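Local structure of malonyl CoA reductase (malonate semialdehyde-forming) (Sulfolobus tokodaii, 2EP5) at residues 120-128 against 267-275; 151-160 against 242-250. The protein probably catalyses the NADP-dependent interconversion of malonyl-CoA and 3-oxopropanoate (malonate semialdehyde), as a member of the aspartate-semialdehyde dehydrogenase family. All blocks are in the same frame, centred on the assembly; numbering follows the deposited sequence.

Interaction 1: residues 120-128 against 267-275; sequences INPEINWEH and NFKSLPQQK
A short helix of the NAD-binding family region, 122-125, running on into a 3-10 segment from 126, packs here on a short helix of the dimerisation region, 271-274. The backbones come closest at Glu-123 and Ser-270. The OG of Ser-270 gives a hydrogen bond of 3.1 Å to the backbone O of Glu-123, on a lone pair in the carbonyl plane. OG lies anti to its own backbone N (chi1 -171°), which turns it to that carbonyl. Ser-270 OG also lies near the edge of the Trp-126 ring, 3.4 Å from Trp-126 NE1.

Leu-271 comes over one face of that indole. Its CD1 sits 3.4 Å from the centroid of the six-membered ring, almost on the ring normal, a CH-pi contact. Glu-127 CG lies over the opposite face. The indole is thus held flat between an aliphatic carbon of its own segment and one from across the contact. Replacing Trp-126 by an alanine would probably open a gap beside Leu-271 and leave its CD1 without the ring it rests on.

The Glu-123 chain bends at chi2 (86°) and brings its carboxylate to Gln-273. NE2 of Gln-273 donates to OE2 of Glu-123 at 3.1 Å, on the anti side and somewhat out of the carboxylate plane, with an N-H...O angle of 164°. OE1 of the same amide accepts from the backbone N of Ser-270 at 2.9 Å, which fixes the flip of the amide. Pro-122 CB meets Pro-272 CG at 3.8 Å, and Ile-124 CD1 touches Phe-268 CE2 at 4.1 Å.

Arg-331 forms a salt bridge with the other oxygen of Glu-123, OE1. The buried carboxylate has an amide at one oxygen and a guanidinium at the other, which would favour its charged form.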
ATOM      1  N   ILE A 120       0.207 -25.188  24.836  1.00 21.36           N
ATOM      2  CA  ILE A 120       1.187 -25.831  23.985  1.00 22.38           C
ATOM      3  C   ILE A 120       1.676 -25.203  22.694  1.00 23.98           C
ATOM      4  O   ILE A 120       0.917 -24.628  21.918  1.00 23.27           O
ATOM      5  CB  ILE A 120       0.726 -27.267  23.620  1.00 21.78           C
ATOM      6  CG1 ILE A 120       0.396 -28.054  24.894  1.00 22.11           C
ATOM      7  CG2 ILE A 120       1.823 -27.995  22.838  1.00 19.80           C
ATOM      8  CD1 ILE A 120       1.557 -28.177  25.862  1.00 21.91           C
ATOM      9  N   ASN A 121       2.986 -25.345  22.508  1.00 25.57           N
ATOM     10  CA  ASN A 121       3.713 -24.950  21.313  1.00 28.47           C
ATOM     11  C   ASN A 121       4.619 -26.179  21.270  1.00 28.41           C
ATOM     12  O   ASN A 121       5.677 -26.212  21.904  1.00 27.04           O
ATOM     13  CB  ASN A 121       4.533 -23.670  21.504  1.00 28.20           C
ATOM     14  CG  ASN A 121       5.073 -23.139  20.180  1.00 30.11           C
ATOM     15  OD1 ASN A 121       4.945 -23.801  19.147  1.00 26.73           O
ATOM     16  ND2 ASN A 121       5.677 -21.950  20.202  1.00 29.20           N
ATOM     17  N   PRO A 122       4.188 -27.219  20.533  1.00 29.45           N
ATOM     18  CA  PRO A 122       4.855 -28.515  20.348  1.00 28.82           C
ATOM     19  C   PRO A 122       6.351 -28.607  20.667  1.00 28.16           C
ATOM     20  O   PRO A 122       6.743 -29.204  21.670  1.00 28.25           O
ATOM     21  CB  PRO A 122       4.529 -28.854  18.900  1.00 30.14           C
ATOM     22  CG  PRO A 122       3.134 -28.346  18.771  1.00 28.67           C
ATOM     23  CD  PRO A 122       3.224 -26.985  19.438  1.00 28.78           C
ATOM     24  N   GLU A 123       7.182 -28.028  19.811  1.00 27.37           N
ATOM     25  CA  GLU A 123       8.626 -28.065  20.004  1.00 27.56           C
ATOM     26  C   GLU A 123       9.080 -27.507  21.351  1.00 27.51           C
ATOM     27  O   GLU A 123      10.007 -28.023  21.969  1.00 28.41           O
ATOM     28  CB  GLU A 123       9.333 -27.284  18.884  1.00 27.00           C
ATOM     29  CG  GLU A 123       9.237 -27.909  17.494  1.00 26.67           C
ATOM     30  CD  GLU A 123       7.982 -27.514  16.733  1.00 26.43           C
ATOM     31  OE1 GLU A 123       6.994 -27.100  17.368  1.00 29.10           O
ATOM     32  OE2 GLU A 123       7.973 -27.636  15.493  1.00 24.06           O
ATOM     33  N   ILE A 124       8.414 -26.461  21.811  1.00 28.96           N
ATOM     34  CA  ILE A 124       8.794 -25.804  23.052  1.00 29.60           C
ATOM     35  C   ILE A 124       8.447 -26.499  24.375  1.00 29.87           C
ATOM     36  O   ILE A 124       9.308 -26.630  25.248  1.00 28.79           O
ATOM     37  CB  ILE A 124       8.220 -24.367  23.076  1.00 29.69           C
ATOM     38  CG1 ILE A 124       8.535 -23.664  21.752  1.00 30.78           C
ATOM     39  CG2 ILE A 124       8.815 -23.577  24.227  1.00 30.83           C
ATOM     40  CD1 ILE A 124      10.012 -23.637  21.399  1.00 30.58           C
ATOM     41  N   ASN A 125       7.202 -26.942  24.535  1.00 29.39           N
ATOM     42  CA  ASN A 125       6.807 -27.563  25.794  1.00 28.44           C
ATOM     43  C   ASN A 125       5.801 -28.708  25.688  1.00 27.32           C
ATOM     44  O   ASN A 125       4.793 -28.718  26.395  1.00 26.16           O
ATOM     45  CB  ASN A 125       6.248 -26.486  26.735  1.00 27.06           C
ATOM     46  CG  ASN A 125       4.998 -25.827  26.182  1.00 27.60           C
ATOM     47  OD1 ASN A 125       4.801 -25.767  24.971  1.00 27.03           O
ATOM     48  ND2 ASN A 125       4.155 -25.317  27.065  1.00 29.02           N
ATOM     49  N   TRP A 126       6.074 -29.679  24.823  1.00 26.28           N
ATOM     50  CA  TRP A 126       5.168 -30.809  24.680  1.00 25.21           C
ATOM     51  C   TRP A 126       5.002 -31.562  26.000  1.00 24.89           C
ATOM     52  O   TRP A 126       3.928 -32.093  26.290  1.00 22.90           O
ATOM     53  CB  TRP A 126       5.666 -31.764  23.594  1.00 25.56           C
ATOM     54  CG  TRP A 126       7.062 -32.256  23.787  1.00 26.06           C
ATOM     55  CD1 TRP A 126       8.213 -31.667  23.344  1.00 25.68           C
ATOM     56  CD2 TRP A 126       7.458 -33.460  24.453  1.00 27.22           C
ATOM     57  NE1 TRP A 126       9.299 -32.433  23.689  1.00 25.53           N
ATOM     58  CE2 TRP A 126       8.866 -33.539  24.372  1.00 25.70           C
ATOM     59  CE3 TRP A 126       6.759 -34.480  25.113  1.00 27.56           C
ATOM     60  CZ2 TRP A 126       9.589 -34.598  24.924  1.00 27.10           C
ATOM     61  CZ3 TRP A 126       7.478 -35.535  25.663  1.00 28.29           C
ATOM     62  CH2 TRP A 126       8.882 -35.585  25.563  1.00 27.31           C
ATOM     63  N   GLU A 127       6.067 -31.582  26.802  1.00 25.74           N
ATOM     64  CA  GLU A 127       6.065 -32.257  28.097  1.00 26.80           C
ATOM     65  C   GLU A 127       4.978 -31.716  29.024  1.00 27.39           C
ATOM     66  O   GLU A 127       4.497 -32.427  29.915  1.00 27.70           O
ATOM     67  CB  GLU A 127       7.428 -32.102  28.788  1.00 29.42           C
ATOM     68  CG  GLU A 127       8.608 -32.628  27.987  1.00 35.31           C
ATOM     69  CD  GLU A 127       9.500 -31.513  27.446  1.00 39.33           C
ATOM     70  OE1 GLU A 127       8.982 -30.584  26.781  1.00 38.10           O
ATOM     71  OE2 GLU A 127      10.728 -31.576  27.685  1.00 41.39           O
ATOM     72  N   HIS A 128       4.589 -30.463  28.822  1.00 25.42           N
ATOM     73  CA  HIS A 128       3.568 -29.870  29.666  1.00 24.97           C
ATOM     74  C   HIS A 128       2.224 -30.577  29.566  1.00 26.03           C
ATOM     75  O   HIS A 128       1.361 -30.386  30.422  1.00 26.69           O
ATOM     76  CB  HIS A 128       3.416 -28.380  29.350  1.00 24.39           C
ATOM     77  CG  HIS A 128       4.592 -27.553  29.775  1.00 24.15           C
ATOM     78  ND1 HIS A 128       4.583 -26.174  29.746  1.00 23.03           N
ATOM     79  CD2 HIS A 128       5.806 -27.911  30.256  1.00 22.57           C
ATOM     80  CE1 HIS A 128       5.739 -25.719  30.196  1.00 23.94           C
ATOM     81  NE2 HIS A 128       6.499 -26.753  30.513  1.00 24.16           N
ATOM     82  N   ASN A 267      20.188 -25.805  14.835  1.00 31.56           N
ATOM     83  CA  ASN A 267      20.150 -27.230  15.136  1.00 31.84           C
ATOM     84  C   ASN A 267      19.014 -27.594  16.079  1.00 31.77           C
ATOM     85  O   ASN A 267      18.900 -28.749  16.487  1.00 33.29           O
ATOM     86  CB  ASN A 267      21.469 -27.672  15.772  1.00 32.15           C
ATOM     87  CG  ASN A 267      22.596 -27.777  14.770  1.00 34.07           C
ATOM     88  OD1 ASN A 267      23.759 -27.888  15.154  1.00 34.84           O
ATOM     89  ND2 ASN A 267      22.261 -27.754  13.477  1.00 33.53           N
ATOM     90  N   PHE A 268      18.176 -26.625  16.432  1.00 30.56           N
ATOM     91  CA  PHE A 268      17.078 -26.915  17.346  1.00 30.04           C
ATOM     92  C   PHE A 268      16.029 -27.844  16.759  1.00 30.09           C
ATOM     93  O   PHE A 268      15.370 -27.509  15.773  1.00 30.13           O
ATOM     94  CB  PHE A 268      16.382 -25.634  17.802  1.00 28.93           C
ATOM     95  CG  PHE A 268      15.281 -25.874  18.806  1.00 31.01           C
ATOM     96  CD1 PHE A 268      15.569 -26.419  20.059  1.00 30.99           C
ATOM     97  CD2 PHE A 268      13.956 -25.562  18.500  1.00 29.38           C
ATOM     98  CE1 PHE A 268      14.552 -26.649  20.994  1.00 30.03           C
ATOM     99  CE2 PHE A 268      12.932 -25.787  19.422  1.00 28.79           C
ATOM    100  CZ  PHE A 268      13.230 -26.331  20.673  1.00 31.36           C
ATOM    101  N   LYS A 269      15.890 -29.013  17.376  1.00 30.89           N
ATOM    102  CA  LYS A 269      14.902 -30.010  16.978  1.00 32.77           C
ATOM    103  C   LYS A 269      14.278 -30.543  18.256  1.00 32.32           C
ATOM    104  O   LYS A 269      14.903 -30.523  19.314  1.00 32.82           O
ATOM    105  CB  LYS A 269      15.543 -31.165  16.207  1.00 33.93           C
ATOM    106  CG  LYS A 269      15.980 -30.821  14.796  1.00 36.77           C
ATOM    107  CD  LYS A 269      16.296 -32.087  14.016  1.00 39.93           C
ATOM    108  CE  LYS A 269      17.106 -31.786  12.770  1.00 41.08           C
ATOM    109  NZ  LYS A 269      18.473 -31.304  13.132  1.00 43.32           N
ATOM    110  N   SER A 270      13.045 -31.020  18.164  1.00 31.29           N
ATOM    111  CA  SER A 270      12.364 -31.539  19.336  1.00 30.58           C
ATOM    112  C   SER A 270      11.611 -32.816  18.970  1.00 30.68           C
ATOM    113  O   SER A 270      11.852 -33.399  17.912  1.00 30.27           O
ATOM    114  CB  SER A 270      11.407 -30.475  19.882  1.00 29.62           C
ATOM    115  OG  SER A 270      10.875 -30.854  21.135  1.00 30.83           O
ATOM    116  N   LEU A 271      10.703 -33.240  19.845  1.00 31.30           N
ATOM    117  CA  LEU A 271       9.917 -34.452  19.635  1.00 31.97           C
ATOM    118  C   LEU A 271       9.160 -34.469  18.309  1.00 32.61           C
ATOM    119  O   LEU A 271       9.128 -35.493  17.622  1.00 32.81           O
ATOM    120  CB  LEU A 271       8.943 -34.651  20.800  1.00 32.13           C
ATOM    121  CG  LEU A 271       8.031 -35.882  20.769  1.00 33.67           C
ATOM    122  CD1 LEU A 271       7.707 -36.315  22.194  1.00 33.27           C
ATOM    123  CD2 LEU A 271       6.759 -35.570  19.995  1.00 32.52           C
ATOM    124  N   PRO A 272       8.531 -33.339  17.934  1.00 32.68           N
ATOM    125  CA  PRO A 272       7.790 -33.294  16.668  1.00 31.80           C
ATOM    126  C   PRO A 272       8.681 -33.633  15.466  1.00 32.03           C
ATOM    127  O   PRO A 272       8.228 -34.258  14.506  1.00 31.55           O
ATOM    128  CB  PRO A 272       7.269 -31.859  16.622  1.00 31.39           C
ATOM    129  CG  PRO A 272       7.079 -31.524  18.077  1.00 31.89           C
ATOM    130  CD  PRO A 272       8.326 -32.101  18.711  1.00 32.02           C
ATOM    131  N   GLN A 273       9.944 -33.217  15.519  1.00 31.55           N
ATOM    132  CA  GLN A 273      10.886 -33.498  14.435  1.00 31.40           C
ATOM    133  C   GLN A 273      11.374 -34.944  14.504  1.00 31.80           C
ATOM    134  O   GLN A 273      11.599 -35.589  13.483  1.00 31.76           O
ATOM    135  CB  GLN A 273      12.102 -32.567  14.515  1.00 29.05           C
ATOM    136  CG  GLN A 273      11.866 -31.142  14.047  1.00 29.74           C
ATOM    137  CD  GLN A 273      10.922 -30.361  14.944  1.00 31.21           C
ATOM    138  OE1 GLN A 273      11.032 -30.403  16.175  1.00 31.52           O
ATOM    139  NE2 GLN A 273      10.000 -29.628  14.332  1.00 31.18           N
ATOM    140  N   GLN A 274      11.537 -35.444  15.721  1.00 33.21           N
ATOM    141  CA  GLN A 274      12.017 -36.796  15.935  1.00 33.80           C
ATOM    142  C   GLN A 274      11.015 -37.858  15.501  1.00 33.62           C
ATOM    143  O   GLN A 274      11.394 -38.874  14.926  1.00 33.06           O
ATOM    144  CB  GLN A 274      12.374 -36.982  17.405  1.00 35.57           C
ATOM    145  CG  GLN A 274      13.569 -36.156  17.852  1.00 41.32           C
ATOM    146  CD  GLN A 274      13.654 -36.032  19.363  1.00 44.17           C
ATOM    147  OE1 GLN A 274      13.394 -36.992  20.092  1.00 47.07           O
ATOM    148  NE2 GLN A 274      14.025 -34.848  19.841  1.00 44.30           N
ATOM    149  N   LYS A 275       9.738 -37.621  15.775  1.00 33.25           N
ATOM    150  CA  LYS A 275       8.704 -38.576  15.404  1.00 33.66           C
ATOM    151  C   LYS A 275       8.184 -38.281  14.005  1.00 33.47           C
ATOM    152  O   LYS A 275       7.248 -38.931  13.531  1.00 32.88           O
ATOM    153  CB  LYS A 275       7.551 -38.520  16.403  1.00 34.78           C
ATOM    154  CG  LYS A 275       7.976 -38.705  17.843  1.00 38.41           C
ATOM    155  CD  LYS A 275       8.712 -40.017  18.053  1.00 40.30           C
ATOM    156  CE  LYS A 275       9.075 -40.198  19.518  1.00 41.58           C
ATOM    157  NZ  LYS A 275       9.876 -41.427  19.757  1.00 44.02           N
TER

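Interaction 2: residues 151-160 against 242-250; sequences CTAAIMSMPI and VGHMGVINI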
ATOM      1  N   CYS A 151      -0.583 -15.986  18.769  1.00 22.66           N
ATOM      2  CA  CYS A 151       0.304 -16.164  17.618  1.00 23.76           C
ATOM      3  C   CYS A 151       1.678 -15.520  17.779  1.00 22.18           C
ATOM      4  O   CYS A 151       2.702 -16.146  17.492  1.00 21.51           O
ATOM      5  CB  CYS A 151      -0.380 -15.660  16.334  1.00 25.09           C
ATOM      6  SG  CYS A 151      -1.179 -14.043  16.447  1.00 35.06           S
ATOM      7  N   THR A 152       1.708 -14.282  18.256  1.00 20.92           N
ATOM      8  CA  THR A 152       2.969 -13.581  18.446  1.00 21.94           C
ATOM      9  C   THR A 152       3.808 -14.280  19.515  1.00 21.09           C
ATOM     10  O   THR A 152       5.020 -14.441  19.364  1.00 20.31           O
ATOM     11  CB  THR A 152       2.731 -12.126  18.876  1.00 23.73           C
ATOM     12  OG1 THR A 152       1.789 -11.519  17.984  1.00 24.01           O
ATOM     13  CG2 THR A 152       4.041 -11.341  18.844  1.00 23.82           C
ATOM     14  N   ALA A 153       3.151 -14.688  20.597  1.00 20.02           N
ATOM     15  CA  ALA A 153       3.826 -15.378  21.684  1.00 19.18           C
ATOM     16  C   ALA A 153       4.445 -16.657  21.143  1.00 19.73           C
ATOM     17  O   ALA A 153       5.611 -16.967  21.420  1.00 19.64           O
ATOM     18  CB  ALA A 153       2.831 -15.712  22.790  1.00 19.11           C
ATOM     19  N   ALA A 154       3.650 -17.399  20.373  1.00 19.98           N
ATOM     20  CA  ALA A 154       4.102 -18.650  19.778  1.00 19.76           C
ATOM     21  C   ALA A 154       5.376 -18.419  18.973  1.00 21.11           C
ATOM     22  O   ALA A 154       6.357 -19.146  19.120  1.00 21.80           O
ATOM     23  CB  ALA A 154       3.020 -19.216  18.878  1.00 19.98           C
ATOM     24  N   ILE A 155       5.358 -17.395  18.127  1.00 21.36           N
ATOM     25  CA  ILE A 155       6.510 -17.088  17.298  1.00 21.38           C
ATOM     26  C   ILE A 155       7.723 -16.677  18.140  1.00 20.68           C
ATOM     27  O   ILE A 155       8.825 -17.188  17.942  1.00 18.43           O
ATOM     28  CB  ILE A 155       6.157 -15.977  16.268  1.00 22.27           C
ATOM     29  CG1 ILE A 155       5.049 -16.490  15.333  1.00 22.81           C
ATOM     30  CG2 ILE A 155       7.398 -15.585  15.457  1.00 19.47           C
ATOM     31  CD1 ILE A 155       4.468 -15.441  14.397  1.00 21.47           C
ATOM     32  N   MET A 156       7.513 -15.769  19.088  1.00 21.75           N
ATOM     33  CA  MET A 156       8.595 -15.297  19.952  1.00 21.96           C
ATOM     34  C   MET A 156       9.237 -16.389  20.810  1.00 23.47           C
ATOM     35  O   MET A 156      10.442 -16.355  21.068  1.00 24.23           O
ATOM     36  CB  MET A 156       8.082 -14.198  20.881  1.00 23.92           C
ATOM     37  CG  MET A 156       7.544 -12.967  20.183  1.00 24.92           C
ATOM     38  SD  MET A 156       8.690 -12.260  18.980  1.00 30.41           S
ATOM     39  CE  MET A 156       7.547 -11.976  17.593  1.00 28.33           C
ATOM     40  N   SER A 157       8.440 -17.358  21.254  1.00 23.56           N
ATOM     41  CA  SER A 157       8.951 -18.426  22.106  1.00 23.11           C
ATOM     42  C   SER A 157       9.968 -19.341  21.439  1.00 24.98           C
ATOM     43  O   SER A 157      10.827 -19.906  22.115  1.00 25.26           O
ATOM     44  CB  SER A 157       7.794 -19.269  22.654  1.00 23.37           C
ATOM     45  OG  SER A 157       7.120 -19.978  21.627  1.00 24.21           O
ATOM     46  N   MET A 158       9.883 -19.481  20.118  1.00 25.50           N
ATOM     47  CA  MET A 158      10.797 -20.357  19.391  1.00 25.25           C
ATOM     48  C   MET A 158      12.279 -20.069  19.647  1.00 25.04           C
ATOM     49  O   MET A 158      13.025 -20.960  20.051  1.00 25.72           O
ATOM     50  CB  MET A 158      10.515 -20.293  17.888  1.00 25.97           C
ATOM     51  CG  MET A 158       9.102 -20.702  17.510  1.00 29.47           C
ATOM     52  SD  MET A 158       8.744 -22.404  17.966  1.00 34.39           S
ATOM     53  CE  MET A 158       9.355 -23.287  16.529  1.00 34.93           C
ATOM     54  N   PRO A 159      12.728 -18.824  19.413  1.00 23.36           N
ATOM     55  CA  PRO A 159      14.145 -18.541  19.652  1.00 22.32           C
ATOM     56  C   PRO A 159      14.532 -18.443  21.129  1.00 22.41           C
ATOM     57  O   PRO A 159      15.673 -18.713  21.493  1.00 23.57           O
ATOM     58  CB  PRO A 159      14.360 -17.231  18.902  1.00 20.77           C
ATOM     59  CG  PRO A 159      13.063 -16.545  19.068  1.00 22.09           C
ATOM     60  CD  PRO A 159      12.045 -17.647  18.848  1.00 22.97           C
ATOM     61  N   ILE A 160      13.576 -18.065  21.971  1.00 20.79           N
ATOM     62  CA  ILE A 160      13.811 -17.916  23.394  1.00 20.70           C
ATOM     63  C   ILE A 160      14.066 -19.233  24.138  1.00 24.11           C
ATOM     64  O   ILE A 160      14.986 -19.316  24.954  1.00 22.38           O
ATOM     65  CB  ILE A 160      12.628 -17.175  24.055  1.00 21.02           C
ATOM     66  CG1 ILE A 160      12.627 -15.714  23.605  1.00 20.84           C
ATOM     67  CG2 ILE A 160      12.727 -17.252  25.575  1.00 20.40           C
ATOM     68  CD1 ILE A 160      11.448 -14.920  24.118  1.00 20.19           C
ATOM     69  N   VAL A 242       0.567 -10.870   5.945  1.00 19.15           N
ATOM     70  CA  VAL A 242       0.846 -12.001   6.811  1.00 18.96           C
ATOM     71  C   VAL A 242       2.272 -12.011   7.299  1.00 20.13           C
ATOM     72  O   VAL A 242       3.196 -11.703   6.544  1.00 20.56           O
ATOM     73  CB  VAL A 242       0.595 -13.333   6.069  1.00 19.03           C
ATOM     74  CG1 VAL A 242       0.735 -14.507   7.045  1.00 16.97           C
ATOM     75  CG2 VAL A 242      -0.786 -13.306   5.411  1.00 17.23           C
ATOM     76  N   GLY A 243       2.449 -12.382   8.564  1.00 21.50           N
ATOM     77  CA  GLY A 243       3.783 -12.452   9.131  1.00 21.57           C
ATOM     78  C   GLY A 243       4.003 -11.470  10.262  1.00 23.15           C
ATOM     79  O   GLY A 243       3.806 -10.262  10.092  1.00 23.80           O
ATOM     80  N   HIS A 244       4.381 -12.001  11.423  1.00 21.59           N
ATOM     81  CA  HIS A 244       4.663 -11.197  12.605  1.00 22.35           C
ATOM     82  C   HIS A 244       6.168 -11.157  12.825  1.00 23.99           C
ATOM     83  O   HIS A 244       6.825 -12.198  12.934  1.00 23.79           O
ATOM     84  CB  HIS A 244       4.011 -11.796  13.851  1.00 21.51           C
ATOM     85  CG  HIS A 244       2.537 -11.559  13.936  1.00 20.36           C
ATOM     86  ND1 HIS A 244       1.860 -10.756  13.043  1.00 18.26           N
ATOM     87  CD2 HIS A 244       1.612 -12.008  14.817  1.00 16.71           C
ATOM     88  CE1 HIS A 244       0.582 -10.719  13.371  1.00 18.78           C
ATOM     89  NE2 HIS A 244       0.405 -11.470  14.444  1.00 19.01           N
ATOM     90  N   MET A 245       6.712  -9.951  12.884  1.00 23.46           N
ATOM     91  CA  MET A 245       8.132  -9.789  13.105  1.00 24.11           C
ATOM     92  C   MET A 245       8.349  -9.367  14.555  1.00 24.21           C
ATOM     93  O   MET A 245       7.496  -8.709  15.160  1.00 24.56           O
ATOM     94  CB  MET A 245       8.694  -8.736  12.146  1.00 25.41           C
ATOM     95  CG  MET A 245      10.176  -8.453  12.346  1.00 32.54           C
ATOM     96  SD  MET A 245      10.930  -7.665  10.906  1.00 38.08           S
ATOM     97  CE  MET A 245      10.662  -8.933   9.672  1.00 34.30           C
ATOM     98  N   GLY A 246       9.488  -9.759  15.114  1.00 23.06           N
ATOM     99  CA  GLY A 246       9.790  -9.399  16.483  1.00 20.75           C
ATOM    100  C   GLY A 246      11.260  -9.089  16.678  1.00 21.59           C
ATOM    101  O   GLY A 246      12.128  -9.868  16.270  1.00 21.74           O
ATOM    102  N   VAL A 247      11.542  -7.932  17.272  1.00 19.35           N
ATOM    103  CA  VAL A 247      12.914  -7.545  17.561  1.00 19.22           C
ATOM    104  C   VAL A 247      13.095  -7.861  19.036  1.00 19.09           C
ATOM    105  O   VAL A 247      12.476  -7.231  19.902  1.00 16.89           O
ATOM    106  CB  VAL A 247      13.159  -6.042  17.344  1.00 20.45           C
ATOM    107  CG1 VAL A 247      14.606  -5.699  17.688  1.00 18.67           C
ATOM    108  CG2 VAL A 247      12.860  -5.678  15.911  1.00 22.83           C
ATOM    109  N   ILE A 248      13.934  -8.851  19.314  1.00 19.20           N
ATOM    110  CA  ILE A 248      14.183  -9.283  20.672  1.00 18.79           C
ATOM    111  C   ILE A 248      15.543  -8.819  21.181  1.00 19.76           C
ATOM    112  O   ILE A 248      16.570  -9.024  20.529  1.00 18.62           O
ATOM    113  CB  ILE A 248      14.075 -10.832  20.762  1.00 19.77           C
ATOM    114  CG1 ILE A 248      12.676 -11.267  20.291  1.00 19.88           C
ATOM    115  CG2 ILE A 248      14.341 -11.315  22.200  1.00 17.54           C
ATOM    116  CD1 ILE A 248      12.473 -12.773  20.228  1.00 18.60           C
ATOM    117  N   ASN A 249      15.533  -8.166  22.340  1.00 20.09           N
ATOM    118  CA  ASN A 249      16.763  -7.691  22.961  1.00 21.36           C
ATOM    119  C   ASN A 249      16.896  -8.276  24.357  1.00 22.50           C
ATOM    120  O   ASN A 249      16.171  -7.888  25.273  1.00 22.13           O
ATOM    121  CB  ASN A 249      16.792  -6.165  23.060  1.00 22.01           C
ATOM    122  CG  ASN A 249      16.979  -5.490  21.714  1.00 25.47           C
ATOM    123  OD1 ASN A 249      16.025  -5.298  20.964  1.00 25.84           O
ATOM    124  ND2 ASN A 249      18.219  -5.137  21.398  1.00 26.18           N
ATOM    125  N   ILE A 250      17.809  -9.226  24.514  1.00 22.74           N
ATOM    126  CA  ILE A 250      18.024  -9.824  25.817  1.00 25.53           C
ATOM    127  C   ILE A 250      19.125  -9.018  26.511  1.00 26.44           C
ATOM    128  O   ILE A 250      20.317  -9.246  26.282  1.00 26.35           O
ATOM    129  CB  ILE A 250      18.427 -11.304  25.676  1.00 24.99           C
ATOM    130  CG1 ILE A 250      17.296 -12.069  24.976  1.00 25.27           C
ATOM    131  CG2 ILE A 250      18.706 -11.907  27.043  1.00 23.20           C
ATOM    132  CD1 ILE A 250      17.540 -13.566  24.829  1.00 22.85           C
TER
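Cys-151 SG and His-244 NE2 lie 3.6 Å apart where the N-terminal end of helix 151-160 meets the start of strand 244-251. They are the predicted acyl-thioester cysteine and proton acceptor of the active site. The helix packs on the mixed sheet of the dimerisation region, crossing the strand at -48° with the axes 9.0 Å apart. With chi1 of Cys-151 at 47°, between the backbone N and the carbonyl carbon, SG reaches the edge of the imidazole, near its plane, 75° off the ring normal. No hydrogen bond is formed, and NE2 of His-244 is buried without a polar partner in the model.

Thr-152 comes to the same ring obliquely, its OG1 3.2 Å from CD2 of His-244. That hydroxyl is hydrogen-bonded to Glu-204, so the threonine links the histidine's surroundings to helix 204-215.

Ile-155 lays its CD1 against CB of His-244 at 3.7 Å, touching the base of the histidine side chain.

Met-156 bends at chi2 and chi3 and turns its end onto the strand. CE lies 3.6 Å from CA of Gly-246. A side chain at this glycine would run into that methyl, so its absence makes room for the methionine. Thr-176 and Val-324, from the two strands flanking 244-251, also touch Met-156. The second subunit packs Ile-197 on Met-245, Thr-175 on Val-247 and Ile-173 on Asn-249.

Further on, Pro-159 and Ile-160 join Met-156 round Ile-248. The CD1 methyl of Ile-248 meets SD of Met-156 at 4.0 Å, and CG of Pro-159 lies 4.0 Å from the same CD1.

From the N terminus, the chain first forms the parallel nucleotide-binding sheet as far as strand 103-106. It then reaches 120-128, runs through strand 144-147 and enters helix 151-160. Interaction 2 closes when strand 244-251 lies against that helix, after 81 intervening residues. Interaction 1 closes later, at 267-275, after 138 residues. The smaller loop therefore lies wholly within the larger, and the two do not cross. Interaction 1 ties the NAD-binding region to the dimerisation region, while interaction 2 sets the helix on the mixed sheet. Their centres are about 17 Å apart. Asn-121 joins them by weak hydrogen bonds from ND2 to Ser-157 OG and Ala-154 O, and Ile-124 touches Met-158.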